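Local coordinates for protein HTH-type transcriptional regulator TreR (Bacillus subtilis, PDB 2OGG) that represses the trePA operon as a DNA-binding GntR-family regulator that is able to bind trehalose-6-phosphate, here represented by its effector-binding domain, at residues W38-S43 with E69-S74. Numbering follows the deposited sequence.
Sequences WEVIRS and EICENS. With SO4 (sulfate ion), chain C.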
ATOM      1  N   TRP A  38     -28.445   0.141   4.478  1.00 40.83           N
ATOM      2  CA  TRP A  38     -28.500  -1.063   5.284  1.00 41.30           C
ATOM      3  C   TRP A  38     -27.669  -0.740   6.510  1.00 45.93           C
ATOM      4  O   TRP A  38     -26.674  -0.024   6.383  1.00 47.93           O
ATOM      5  CB  TRP A  38     -27.801  -2.190   4.536  1.00 40.86           C
ATOM      6  CG  TRP A  38     -28.560  -2.734   3.393  1.00 38.56           C
ATOM      7  CD1 TRP A  38     -28.189  -2.714   2.078  1.00 41.43           C
ATOM      8  CD2 TRP A  38     -29.728  -3.564   3.468  1.00 32.89           C
ATOM      9  NE1 TRP A  38     -29.066  -3.479   1.319  1.00 37.46           N
ATOM     10  CE2 TRP A  38     -29.976  -4.057   2.161  1.00 39.68           C
ATOM     11  CE3 TRP A  38     -30.478  -4.074   4.527  1.00 37.86           C
ATOM     12  CZ2 TRP A  38     -30.994  -4.955   1.890  1.00 41.41           C
ATOM     13  CZ3 TRP A  38     -31.492  -4.987   4.251  1.00 39.39           C
ATOM     14  CH2 TRP A  38     -31.751  -5.399   2.951  1.00 38.85           C
ATOM     15  N   GLU A  39     -28.170  -1.071   7.701  1.00 44.62           N
ATOM     16  CA  GLU A  39     -27.361  -0.984   8.913  1.00 43.77           C
ATOM     17  C   GLU A  39     -27.206  -2.362   9.542  1.00 44.41           C
ATOM     18  O   GLU A  39     -28.190  -3.070   9.728  1.00 45.52           O
ATOM     19  CB  GLU A  39     -28.005  -0.050   9.922  1.00 44.20           C
ATOM     20  CG  GLU A  39     -27.636  -0.376  11.373  1.00 49.38           C
ATOM     21  CD  GLU A  39     -28.115   0.681  12.381  1.00 54.83           C
ATOM     22  OE1 GLU A  39     -29.345   0.833  12.552  1.00 60.51           O
ATOM     23  OE2 GLU A  39     -27.261   1.390  12.975  1.00 42.96           O
ATOM     24  N   VAL A  40     -25.981  -2.779   9.811  1.00 43.33           N
ATOM     25  CA  VAL A  40     -25.776  -4.057  10.513  1.00 42.62           C
ATOM     26  C   VAL A  40     -24.878  -3.827  11.726  1.00 44.93           C
ATOM     27  O   VAL A  40     -23.810  -3.190  11.618  1.00 43.94           O
ATOM     28  CB  VAL A  40     -25.083  -5.086   9.623  1.00 44.01           C
ATOM     29  CG1 VAL A  40     -25.041  -6.462  10.319  1.00 41.79           C
ATOM     30  CG2 VAL A  40     -25.768  -5.162   8.254  1.00 42.73           C
ATOM     31  N   ILE A  41     -25.378  -4.185  12.902  1.00 41.85           N
ATOM     32  CA  ILE A  41     -24.575  -4.064  14.094  1.00 41.03           C
ATOM     33  C   ILE A  41     -24.351  -5.436  14.719  1.00 41.54           C
ATOM     34  O   ILE A  41     -25.303  -6.137  15.091  1.00 45.71           O
ATOM     35  CB  ILE A  41     -25.186  -3.063  15.072  1.00 40.53           C
ATOM     36  CG1 ILE A  41     -25.101  -1.644  14.503  1.00 40.40           C
ATOM     37  CG2 ILE A  41     -24.512  -3.127  16.434  1.00 40.45           C
ATOM     38  CD1 ILE A  41     -25.877  -0.650  15.330  1.00 42.10           C
ATOM     39  N   ARG A  42     -23.087  -5.812  14.850  1.00 40.27           N
ATOM     40  CA  ARG A  42     -22.721  -7.152  15.324  1.00 40.71           C
ATOM     41  C   ARG A  42     -21.717  -7.074  16.440  1.00 39.08           C
ATOM     42  O   ARG A  42     -20.832  -6.218  16.411  1.00 44.09           O
ATOM     43  CB  ARG A  42     -22.078  -7.940  14.197  1.00 34.47           C
ATOM     44  CG  ARG A  42     -23.027  -8.261  13.104  1.00 47.92           C
ATOM     45  CD  ARG A  42     -22.346  -8.885  11.899  1.00 36.45           C
ATOM     46  NE  ARG A  42     -21.511  -7.948  11.153  1.00 43.55           N
ATOM     47  CZ  ARG A  42     -20.594  -8.350  10.269  1.00 51.22           C
ATOM     48  NH1 ARG A  42     -20.310  -9.653  10.157  1.00 36.95           N
ATOM     49  NH2 ARG A  42     -19.816  -7.462   9.671  1.00 36.96           N
ATOM     50  N   SER A  43     -21.667  -8.126  17.237  1.00 38.11           N
ATOM     51  CA  SER A  43     -20.602  -8.256  18.214  1.00 42.43           C
ATOM     52  C   SER A  43     -19.900  -9.562  17.944  1.00 43.87           C
ATOM     53  O   SER A  43     -20.506 -10.464  17.365  1.00 45.60           O
ATOM     54  CB  SER A  43     -21.164  -8.242  19.648  1.00 43.55           C
ATOM     55  OG  SER A  43     -21.678  -9.500  20.028  1.00 41.05           O
ATOM     56  N   GLU A  69     -28.292 -14.091   7.490  1.00 40.15           N
ATOM     57  CA  GLU A  69     -27.356 -15.201   7.404  1.00 40.73           C
ATOM     58  C   GLU A  69     -26.025 -14.753   6.819  1.00 42.78           C
ATOM     59  O   GLU A  69     -24.971 -15.248   7.206  1.00 38.49           O
ATOM     60  CB  GLU A  69     -27.936 -16.325   6.564  1.00 39.74           C
ATOM     61  CG  GLU A  69     -27.087 -17.571   6.572  1.00 52.95           C
ATOM     62  CD  GLU A  69     -27.845 -18.790   6.059  1.00 72.85           C
ATOM     63  OE1 GLU A  69     -28.856 -19.198   6.690  1.00 74.16           O
ATOM     64  OE2 GLU A  69     -27.425 -19.338   5.013  1.00 80.08           O
ATOM     65  N   ILE A  70     -26.077 -13.773   5.923  1.00 41.81           N
ATOM     66  CA  ILE A  70     -24.872 -13.205   5.350  1.00 42.37           C
ATOM     67  C   ILE A  70     -24.062 -12.394   6.375  1.00 43.45           C
ATOM     68  O   ILE A  70     -22.848 -12.585   6.479  1.00 45.15           O
ATOM     69  CB  ILE A  70     -25.202 -12.395   4.083  1.00 45.99           C
ATOM     70  CG1 ILE A  70     -25.486 -13.361   2.913  1.00 47.71           C
ATOM     71  CG2 ILE A  70     -24.055 -11.493   3.696  1.00 41.42           C
ATOM     72  CD1 ILE A  70     -26.107 -12.704   1.681  1.00 29.83           C
ATOM     73  N   CYS A  71     -24.767 -11.783   7.330  1.00 40.74           N
ATOM     74  CA  CYS A  71     -24.141 -11.018   8.393  1.00 42.37           C
ATOM     75  C   CYS A  71     -23.511 -11.894   9.462  1.00 46.96           C
ATOM     76  O   CYS A  71     -22.587 -11.468  10.166  1.00 50.33           O
ATOM     77  CB  CYS A  71     -25.165 -10.104   9.046  1.00 48.87           C
ATOM     78  SG  CYS A  71     -25.935  -8.989   7.872  1.00 56.42           S
ATOM     79  N   GLU A  72     -24.049 -13.093   9.640  1.00 44.66           N
ATOM     80  CA  GLU A  72     -23.474 -14.020  10.587  1.00 42.98           C
ATOM     81  C   GLU A  72     -22.253 -14.692   9.972  1.00 41.90           C
ATOM     82  O   GLU A  72     -21.462 -15.326  10.656  1.00 40.84           O
ATOM     83  CB  GLU A  72     -24.521 -15.040  11.013  1.00 43.56           C
ATOM     84  CG  GLU A  72     -25.734 -14.377  11.625  1.00 46.88           C
ATOM     85  CD  GLU A  72     -26.812 -15.358  12.043  1.00 54.67           C
ATOM     86  OE1 GLU A  72     -27.107 -16.289  11.259  1.00 55.36           O
ATOM     87  OE2 GLU A  72     -27.412 -15.143  13.125  1.00 51.86           O
ATOM     88  N   ASN A  73     -22.058 -14.452   8.686  1.00 42.77           N
ATOM     89  CA  ASN A  73     -20.915 -14.981   7.979  1.00 44.00           C
ATOM     90  C   ASN A  73     -19.951 -13.828   7.622  1.00 45.52           C
ATOM     91  O   ASN A  73     -19.506 -13.118   8.516  1.00 47.99           O
ATOM     92  CB  ASN A  73     -21.377 -15.855   6.807  1.00 40.66           C
ATOM     93  CG  ASN A  73     -22.016 -17.180   7.294  1.00 48.03           C
ATOM     94  OD1 ASN A  73     -21.314 -18.092   7.743  1.00 53.44           O
ATOM     95  ND2 ASN A  73     -23.346 -17.247   7.290  1.00 44.59           N
ATOM     96  N   SER A  74     -19.785 -13.484   6.358  1.00 43.95           N
ATOM     97  CA  SER A  74     -18.921 -12.345   6.076  1.00 41.97           C
ATOM     98  C   SER A  74     -19.601 -11.343   5.190  1.00 43.75           C
ATOM     99  O   SER A  74     -20.083 -11.688   4.113  1.00 47.06           O
ATOM    100  CB  SER A  74     -17.615 -12.772   5.424  1.00 41.35           C
ATOM    101  OG  SER A  74     -16.970 -11.660   4.839  1.00 40.95           O
TER
HETATM  102  S   SO4 C 302     -17.068  -9.195   7.805  1.00 54.46           S
HETATM  103  O1  SO4 C 302     -16.939  -7.783   7.475  1.00 52.02           O
HETATM  104  O2  SO4 C 302     -16.577 -10.031   6.727  1.00 64.05           O
HETATM  105  O3  SO4 C 302     -16.262  -9.566   8.954  1.00 51.13           O
HETATM  106  O4  SO4 C 302     -18.482  -9.423   8.027  1.00 55.63           O
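Cys71 of helix 68-71 meets Val40 and Arg42 of strand 37-46, two residues whose side chains leave the same face of the sheet. Its SG lies across the fork of the valine, 3.6 Å from Val40 CG1 and 3.8 Å from Val40 CG2, so both methyls share the contact. With SG anti to its own carbonyl carbon (chi1 -58°), the thiol is aimed at the sheet, where Phe16 and Val13 of strand 11-19 also touch the Cys71 side chain. The Cys71 carbonyl turns instead to the arginine: Arg42 NH1 approaches Cys71 O at 2.9 Å, but the N-H...O angle of 125° marks a weak bond, and the oxygen lies oblique to the guanidinium. Further on, Asn73 starts its side chain away from the strand and turns back on the preceding helix, its ND2 donating to Glu69 O at 2.6 Å. Ser74 then brings the chain to a sulfate, probably from the crystallisation liquor. Its hydroxyl, anti to the backbone N (chi1 164°), donates from OG to sulfate O2 at 2.5 Å, and it also caps helix 75-83 through the amide of Glu77. From the strand side the Arg42 guanidinium presents its edge, with the sulfur in its plane; NH1 and NH2 converge on the single oxygen O4, at 2.8 and 2.9 Å. A salt bridge from NH2 to Asp56 helps fix the group's rotation. Arg44 and the backbone amides of Ile75 and Tyr76 also bind the sulfate, and the nearby helix start would probably add to the pull on the anion. Arginines from a sheet strand facing a helix N-terminus form an anion-binding site in this UTRA domain, consistent with a place for the phosphate of trehalose-6-phosphate.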